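Local coordinates for protein fatty acid amide hydrolase (Candida albicans, PDB 6KVR) that probably hydrolyses monocarboxylic acid amides to the carboxylate and ammonium, as an amidase signature family enzyme, at residues I42-P51 and A108-F117; G269-I277 and R549-A557. All coordinates share one frame; numbering follows the deposited sequence.

In the fold
Interactions 1 and 2 lie on opposite sides of the chain's centre, their own centres about 34 Å apart, and share no helix or strand. Interaction 1 is partly buried toward the periphery: the loop 42-51, between helices 20-40 and 54-59, is draped along helix 100-118. Interaction 2 is deeper and almost wholly buried, joining the end of strand 268-271, in the central mixed sheet, to the start of the C-terminal helix 552-565, and it reaches the second subunit. The chemistry follows the place. The outer contact is mainly ring stacking and apolar packing with one glutamine gripping the backbone, whereas the inner one is a network of charges and hydroxyls.

Interaction 1: residues I42-P51 and A108-F117; sequences IPKNYTIELP and AHRATLAHQF
The ring of Tyr46 lies flat against helix 100-118, one face over the CA and CB of His109. It forms an offset stack with the imidazole, planes 10° apart and centroids 4.7 Å apart. A first torsion of -167° carries the imidazole under the CD1 side of the tyrosine; its ND1 is hydrogen-bonded to Glu78 OE2. Thr112 is the bump in the middle: its CG2 fits between Ile42 CG2, 3.7 Å away, and Tyr46 CB, while its OG1 donates back to Ala108 O within the helix. Beyond it, Ile42 CD1 meets the edge of the His115 ring. On the other flank Leu113 CD2 nestles against Tyr46 O and Ile48 CD1. Farther along, Leu50 CD2 sits over one face of Phe117, 3.9 Å from its centroid, as a CH-pi contact.

Gln116 rises between these apolar patches. Its NE2 donates to Ile48 O (2.6 Å, 163°), which lies nearly in the plane of the glutamine amide, and OE1 takes a weak bond from Ile48 N (3.1 Å). The polar grip on the loop thus rests chiefly on NE2, and ring faces and methyls hold the rest of the irregular chain to the helix.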
# COMPACT_ATOMS: atom_id res chain seq x y z
N ILE A 42 -17.56 11.23 36.52
CA ILE A 42 -17.89 12.63 36.24
C ILE A 42 -17.61 13.48 37.47
O ILE A 42 -18.22 13.25 38.52
CB ILE A 42 -19.36 12.77 35.81
CG1 ILE A 42 -19.60 12.12 34.45
CG2 ILE A 42 -19.79 14.23 35.81
CD1 ILE A 42 -21.06 11.96 34.10
N PRO A 43 -16.70 14.45 37.42
CA PRO A 43 -16.44 15.29 38.60
C PRO A 43 -17.59 16.28 38.84
O PRO A 43 -17.92 17.08 37.96
CB PRO A 43 -15.14 16.02 38.25
CG PRO A 43 -14.61 15.31 37.02
CD PRO A 43 -15.82 14.81 36.30
N LYS A 44 -18.17 16.22 40.04
CA LYS A 44 -19.37 17.02 40.30
C LYS A 44 -19.09 18.52 40.23
O LYS A 44 -19.92 19.30 39.74
CB LYS A 44 -19.97 16.66 41.65
CG LYS A 44 -21.50 16.66 41.60
CD LYS A 44 -22.11 17.31 42.83
CE LYS A 44 -23.57 17.68 42.60
NZ LYS A 44 -24.07 18.59 43.67
N ASN A 45 -17.92 18.96 40.69
CA ASN A 45 -17.59 20.38 40.61
C ASN A 45 -17.56 20.88 39.17
O ASN A 45 -17.75 22.07 38.93
CB ASN A 45 -16.25 20.65 41.30
CG ASN A 45 -15.24 19.54 41.07
OD1 ASN A 45 -15.55 18.35 41.26
ND2 ASN A 45 -14.02 19.92 40.67
N TYR A 46 -17.33 19.99 38.20
CA TYR A 46 -17.32 20.36 36.79
C TYR A 46 -18.69 20.22 36.14
O TYR A 46 -18.85 20.59 34.97
CB TYR A 46 -16.30 19.53 36.01
CG TYR A 46 -14.87 19.87 36.31
CD1 TYR A 46 -14.53 21.01 37.04
CD2 TYR A 46 -13.84 19.05 35.86
CE1 TYR A 46 -13.21 21.32 37.32
CE2 TYR A 46 -12.51 19.35 36.12
CZ TYR A 46 -12.20 20.49 36.85
OH TYR A 46 -10.88 20.78 37.10
N THR A 47 -19.67 19.70 36.86
CA THR A 47 -21.00 19.47 36.34
C THR A 47 -21.88 20.69 36.64
O THR A 47 -21.47 21.65 37.30
CB THR A 47 -21.59 18.17 36.91
OG1 THR A 47 -22.55 17.63 36.00
CG2 THR A 47 -22.27 18.41 38.26
N ILE A 48 -23.12 20.63 36.17
CA ILE A 48 -24.04 21.76 36.23
C ILE A 48 -25.47 21.22 36.31
O ILE A 48 -25.73 20.06 35.98
CB ILE A 48 -23.79 22.70 35.02
CG1 ILE A 48 -22.72 23.73 35.40
CG2 ILE A 48 -25.07 23.27 34.40
CD1 ILE A 48 -22.41 24.68 34.32
N GLU A 49 -26.38 22.05 36.82
CA GLU A 49 -27.80 21.76 36.80
C GLU A 49 -28.36 22.19 35.44
O GLU A 49 -28.30 23.37 35.09
CB GLU A 49 -28.52 22.47 37.94
CG GLU A 49 -28.65 21.62 39.20
CD GLU A 49 -28.81 22.43 40.49
OE1 GLU A 49 -29.55 23.44 40.51
OE2 GLU A 49 -28.17 22.04 41.49
N LEU A 50 -28.88 21.22 34.68
CA LEU A 50 -29.33 21.50 33.32
C LEU A 50 -30.53 22.46 33.32
O LEU A 50 -31.34 22.45 34.26
CB LEU A 50 -29.69 20.20 32.62
CG LEU A 50 -28.49 19.30 32.27
CD1 LEU A 50 -28.93 17.98 31.64
CD2 LEU A 50 -27.52 20.04 31.36
N PRO A 51 -30.64 23.30 32.30
CA PRO A 51 -31.78 24.24 32.26
C PRO A 51 -33.13 23.54 32.17
O PRO A 51 -34.12 24.06 32.70
CB PRO A 51 -31.49 25.10 31.02
CG PRO A 51 -30.48 24.31 30.22
CD PRO A 51 -29.67 23.56 31.22
N ALA A 108 -10.49 19.81 30.90
CA ALA A 108 -11.20 18.78 31.66
C ALA A 108 -12.59 19.27 32.08
O ALA A 108 -13.58 18.53 31.96
CB ALA A 108 -10.37 18.38 32.89
N HIS A 109 -12.66 20.50 32.59
CA HIS A 109 -13.94 21.13 32.88
C HIS A 109 -14.81 21.20 31.63
O HIS A 109 -15.96 20.76 31.64
CB HIS A 109 -13.69 22.54 33.45
CG HIS A 109 -14.89 23.19 34.07
ND1 HIS A 109 -14.80 24.35 34.81
CD2 HIS A 109 -16.20 22.85 34.05
CE1 HIS A 109 -16.01 24.69 35.22
NE2 HIS A 109 -16.88 23.80 34.78
N ARG A 110 -14.26 21.72 30.53
CA ARG A 110 -15.06 21.87 29.32
C ARG A 110 -15.50 20.52 28.76
O ARG A 110 -16.60 20.42 28.18
CB ARG A 110 -14.29 22.68 28.27
CG ARG A 110 -15.17 23.30 27.17
CD ARG A 110 -14.48 24.46 26.44
NE ARG A 110 -15.18 24.81 25.20
CZ ARG A 110 -14.99 25.93 24.51
NH1 ARG A 110 -14.13 26.86 24.90
NH2 ARG A 110 -15.68 26.13 23.39
N ALA A 111 -14.70 19.46 28.95
CA ALA A 111 -15.07 18.14 28.46
C ALA A 111 -16.19 17.53 29.29
O ALA A 111 -17.05 16.82 28.76
CB ALA A 111 -13.85 17.21 28.43
N THR A 112 -16.20 17.79 30.61
CA THR A 112 -17.29 17.28 31.44
C THR A 112 -18.61 17.93 31.06
O THR A 112 -19.65 17.26 30.98
CB THR A 112 -16.99 17.53 32.93
OG1 THR A 112 -15.70 17.00 33.25
CG2 THR A 112 -18.03 16.85 33.80
N LEU A 113 -18.59 19.24 30.80
CA LEU A 113 -19.77 19.92 30.27
C LEU A 113 -20.19 19.30 28.94
O LEU A 113 -21.37 18.96 28.75
CB LEU A 113 -19.50 21.42 30.14
CG LEU A 113 -19.33 22.10 31.52
CD1 LEU A 113 -18.71 23.48 31.39
CD2 LEU A 113 -20.65 22.14 32.30
N ALA A 114 -19.23 19.09 28.03
CA ALA A 114 -19.54 18.45 26.75
C ALA A 114 -20.29 17.13 26.94
O ALA A 114 -21.33 16.89 26.31
CB ALA A 114 -18.25 18.22 25.95
N HIS A 115 -19.79 16.26 27.83
CA HIS A 115 -20.46 14.98 28.09
C HIS A 115 -21.86 15.18 28.66
O HIS A 115 -22.79 14.45 28.29
CB HIS A 115 -19.64 14.12 29.05
CG HIS A 115 -20.28 12.79 29.33
ND1 HIS A 115 -20.44 11.83 28.36
CD2 HIS A 115 -20.83 12.29 30.46
CE1 HIS A 115 -21.04 10.77 28.88
NE2 HIS A 115 -21.29 11.02 30.16
N GLN A 116 -22.02 16.12 29.59
CA GLN A 116 -23.33 16.32 30.23
C GLN A 116 -24.39 16.72 29.21
O GLN A 116 -25.56 16.33 29.35
CB GLN A 116 -23.21 17.39 31.32
CG GLN A 116 -24.02 17.07 32.56
CD GLN A 116 -24.28 18.29 33.43
OE1 GLN A 116 -23.50 19.24 33.44
NE2 GLN A 116 -25.38 18.26 34.16
N PHE A 117 -24.00 17.43 28.16
CA PHE A 117 -24.95 17.83 27.13
C PHE A 117 -25.01 16.85 25.96
O PHE A 117 -26.10 16.53 25.49
CB PHE A 117 -24.59 19.23 26.62
CG PHE A 117 -25.00 20.34 27.55
CD1 PHE A 117 -26.29 20.88 27.49
CD2 PHE A 117 -24.12 20.85 28.50
CE1 PHE A 117 -26.67 21.92 28.34
CE2 PHE A 117 -24.48 21.87 29.35
CZ PHE A 117 -25.77 22.41 29.28

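Interaction 2: residues G269-I277 and R549-A557; sequences GLRPTTKRI and RYFDEEVLA
A salt-bridge network of Arg276, Asp552 and Glu553 joins the turn after strand 268-271 to the first turn of the C-terminal helix. The arginine grips Glu553 end-on, NH1 to OE1 (3.1 Å) and NH2 to OE2 (3.0 Å). The same NH1 also bonds Asp552 OD1 (3.0 Å), so one nitrogen bridges two carboxylates. The accepting oxygens lie near the guanidinium plane, yet each is met from above its own carboxylate plane. Asp552 OD1 takes Thr273 OG1 (2.8 Å) from its opposite face, while OD2 receives Thr273 N through its syn lone pair (2.9 Å, 159°). Thr273 OG1 in turn accepts from Tyr550 N (3.0 Å), so the hydroxyl ties the two segments together. With CG2 anti to the backbone N, the threonine lays this methyl over the centre of the Tyr550 ring, 3.3 Å from the centroid. The phenol then reaches past it, its OH donating to Thr274 O in the type II turn Thr273-Arg276. Arg332 makes a second salt bridge to Glu553, so two arginines face the two acids and probably keep them ionised; nearby, Asp491 meets both Arg549 and Thr274.

Toward the sheet, Leu270 CD2 packs on Leu556 CD1. There the strand is paired with 295-300 and 494-499, helix 303-317 covers Leu270 and Pro272, and Tyr550 touches Leu327 of the second subunit.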
# COMPACT_ATOMS: atom_id res chain seq x y z
N GLY A 269 -11.66 18.28 10.09
CA GLY A 269 -11.17 16.92 10.17
C GLY A 269 -10.44 16.48 8.92
O GLY A 269 -10.84 16.85 7.81
N LEU A 270 -9.39 15.69 9.08
CA LEU A 270 -8.59 15.23 7.96
C LEU A 270 -8.65 13.71 7.84
O LEU A 270 -8.26 13.00 8.77
CB LEU A 270 -7.13 15.66 8.10
CG LEU A 270 -6.24 15.08 7.00
CD1 LEU A 270 -6.66 15.61 5.63
CD2 LEU A 270 -4.77 15.40 7.29
N ARG A 271 -9.11 13.22 6.69
CA ARG A 271 -8.88 11.84 6.30
C ARG A 271 -7.60 11.76 5.47
O ARG A 271 -7.60 12.14 4.30
CB ARG A 271 -10.06 11.28 5.50
CG ARG A 271 -9.89 9.81 5.17
CD ARG A 271 -10.68 9.31 3.97
NE ARG A 271 -9.83 9.37 2.79
CZ ARG A 271 -9.08 8.39 2.32
NH1 ARG A 271 -9.14 7.15 2.80
NH2 ARG A 271 -8.21 8.66 1.35
N PRO A 272 -6.50 11.28 6.02
CA PRO A 272 -5.26 11.22 5.23
C PRO A 272 -5.25 10.04 4.27
O PRO A 272 -6.06 9.11 4.36
CB PRO A 272 -4.16 11.10 6.28
CG PRO A 272 -4.84 10.72 7.57
CD PRO A 272 -6.31 10.91 7.43
N THR A 273 -4.33 10.12 3.30
CA THR A 273 -4.06 8.98 2.43
C THR A 273 -3.68 7.78 3.29
O THR A 273 -3.02 7.93 4.32
CB THR A 273 -2.91 9.27 1.45
OG1 THR A 273 -2.99 10.62 0.97
CG2 THR A 273 -2.98 8.32 0.24
N THR A 274 -4.08 6.58 2.86
CA THR A 274 -3.78 5.40 3.66
C THR A 274 -2.28 5.24 3.87
O THR A 274 -1.46 5.68 3.04
CB THR A 274 -4.33 4.13 3.01
OG1 THR A 274 -3.83 4.01 1.67
CG2 THR A 274 -5.87 4.12 2.99
N LYS A 275 -1.94 4.62 4.99
CA LYS A 275 -0.60 4.15 5.34
C LYS A 275 0.36 5.26 5.73
O LYS A 275 1.56 5.07 5.73
CB LYS A 275 0.00 3.30 4.21
CG LYS A 275 -0.92 2.15 3.78
CD LYS A 275 -0.99 2.00 2.27
CE LYS A 275 -0.10 0.85 1.75
NZ LYS A 275 0.28 0.93 0.29
N ARG A 276 -0.15 6.43 6.12
CA ARG A 276 0.70 7.44 6.74
C ARG A 276 0.58 7.41 8.26
O ARG A 276 1.59 7.47 8.97
CB ARG A 276 0.34 8.83 6.20
CG ARG A 276 0.44 8.95 4.69
CD ARG A 276 0.51 10.41 4.22
NE ARG A 276 1.84 11.00 4.35
CZ ARG A 276 2.23 12.14 3.79
NH1 ARG A 276 1.44 12.82 2.99
NH2 ARG A 276 3.46 12.61 4.06
N ILE A 277 -0.64 7.28 8.78
CA ILE A 277 -0.92 7.20 10.20
C ILE A 277 -1.29 5.75 10.52
O ILE A 277 -2.06 5.13 9.78
CB ILE A 277 -2.04 8.19 10.59
CG1 ILE A 277 -1.50 9.63 10.61
CG2 ILE A 277 -2.56 7.93 11.97
CD1 ILE A 277 -1.29 10.23 9.28
N ARG A 549 -3.52 11.65 -4.36
CA ARG A 549 -3.03 10.71 -3.35
C ARG A 549 -1.64 11.09 -2.87
O ARG A 549 -0.74 11.34 -3.68
CB ARG A 549 -3.01 9.28 -3.93
CG ARG A 549 -4.38 8.70 -4.20
CD ARG A 549 -4.27 7.23 -4.55
NE ARG A 549 -4.16 6.39 -3.36
CZ ARG A 549 -3.43 5.29 -3.29
NH1 ARG A 549 -2.71 4.87 -4.32
NH2 ARG A 549 -3.42 4.58 -2.16
N TYR A 550 -1.47 11.12 -1.55
CA TYR A 550 -0.23 11.43 -0.84
C TYR A 550 0.17 12.89 -0.95
O TYR A 550 1.29 13.26 -0.60
CB TYR A 550 0.92 10.51 -1.29
CG TYR A 550 0.60 9.11 -0.86
CD1 TYR A 550 0.72 8.73 0.47
CD2 TYR A 550 0.11 8.18 -1.78
CE1 TYR A 550 0.39 7.46 0.88
CE2 TYR A 550 -0.23 6.90 -1.38
CZ TYR A 550 -0.09 6.55 -0.05
OH TYR A 550 -0.44 5.28 0.34
N PHE A 551 -0.75 13.75 -1.39
CA PHE A 551 -0.54 15.20 -1.35
C PHE A 551 -1.31 15.84 -0.20
O PHE A 551 -1.85 16.94 -0.34
CB PHE A 551 -0.92 15.82 -2.69
CG PHE A 551 0.08 15.55 -3.79
CD1 PHE A 551 0.19 14.28 -4.36
CD2 PHE A 551 0.93 16.56 -4.26
CE1 PHE A 551 1.11 14.02 -5.38
CE2 PHE A 551 1.85 16.30 -5.29
CZ PHE A 551 1.94 15.03 -5.84
N ASP A 552 -1.40 15.13 0.94
CA ASP A 552 -2.07 15.63 2.14
C ASP A 552 -1.58 17.02 2.55
O ASP A 552 -2.36 17.84 3.05
CB ASP A 552 -1.84 14.67 3.31
CG ASP A 552 -2.07 13.21 2.95
OD1 ASP A 552 -1.40 12.67 2.04
OD2 ASP A 552 -2.93 12.60 3.60
N GLU A 553 -0.28 17.26 2.40
CA GLU A 553 0.30 18.52 2.84
C GLU A 553 -0.31 19.69 2.09
O GLU A 553 -0.71 20.69 2.69
CB GLU A 553 1.83 18.48 2.66
CG GLU A 553 2.52 17.46 3.57
CD GLU A 553 2.77 16.11 2.87
OE1 GLU A 553 1.95 15.68 2.01
OE2 GLU A 553 3.80 15.47 3.17
N GLU A 554 -0.45 19.55 0.77
CA GLU A 554 -1.10 20.58 -0.04
C GLU A 554 -2.56 20.76 0.34
O GLU A 554 -3.09 21.88 0.30
CB GLU A 554 -0.98 20.25 -1.53
CG GLU A 554 0.38 20.56 -2.14
CD GLU A 554 1.40 19.45 -1.89
OE1 GLU A 554 2.56 19.56 -2.35
OE2 GLU A 554 1.03 18.45 -1.22
N VAL A 555 -3.25 19.66 0.70
CA VAL A 555 -4.65 19.76 1.08
C VAL A 555 -4.80 20.69 2.27
O VAL A 555 -5.61 21.62 2.25
CB VAL A 555 -5.24 18.37 1.39
CG1 VAL A 555 -6.62 18.54 2.03
CG2 VAL A 555 -5.33 17.50 0.12
N LEU A 556 -4.00 20.47 3.32
CA LEU A 556 -4.09 21.30 4.52
C LEU A 556 -3.65 22.73 4.24
O LEU A 556 -4.23 23.68 4.79
CB LEU A 556 -3.25 20.69 5.64
CG LEU A 556 -3.81 19.38 6.19
CD1 LEU A 556 -3.15 18.93 7.51
CD2 LEU A 556 -5.31 19.49 6.36
N ALA A 557 -2.61 22.90 3.41
CA ALA A 557 -2.13 24.25 3.11
C ALA A 557 -3.22 25.06 2.41
O ALA A 557 -3.47 26.22 2.77
CB ALA A 557 -0.87 24.18 2.24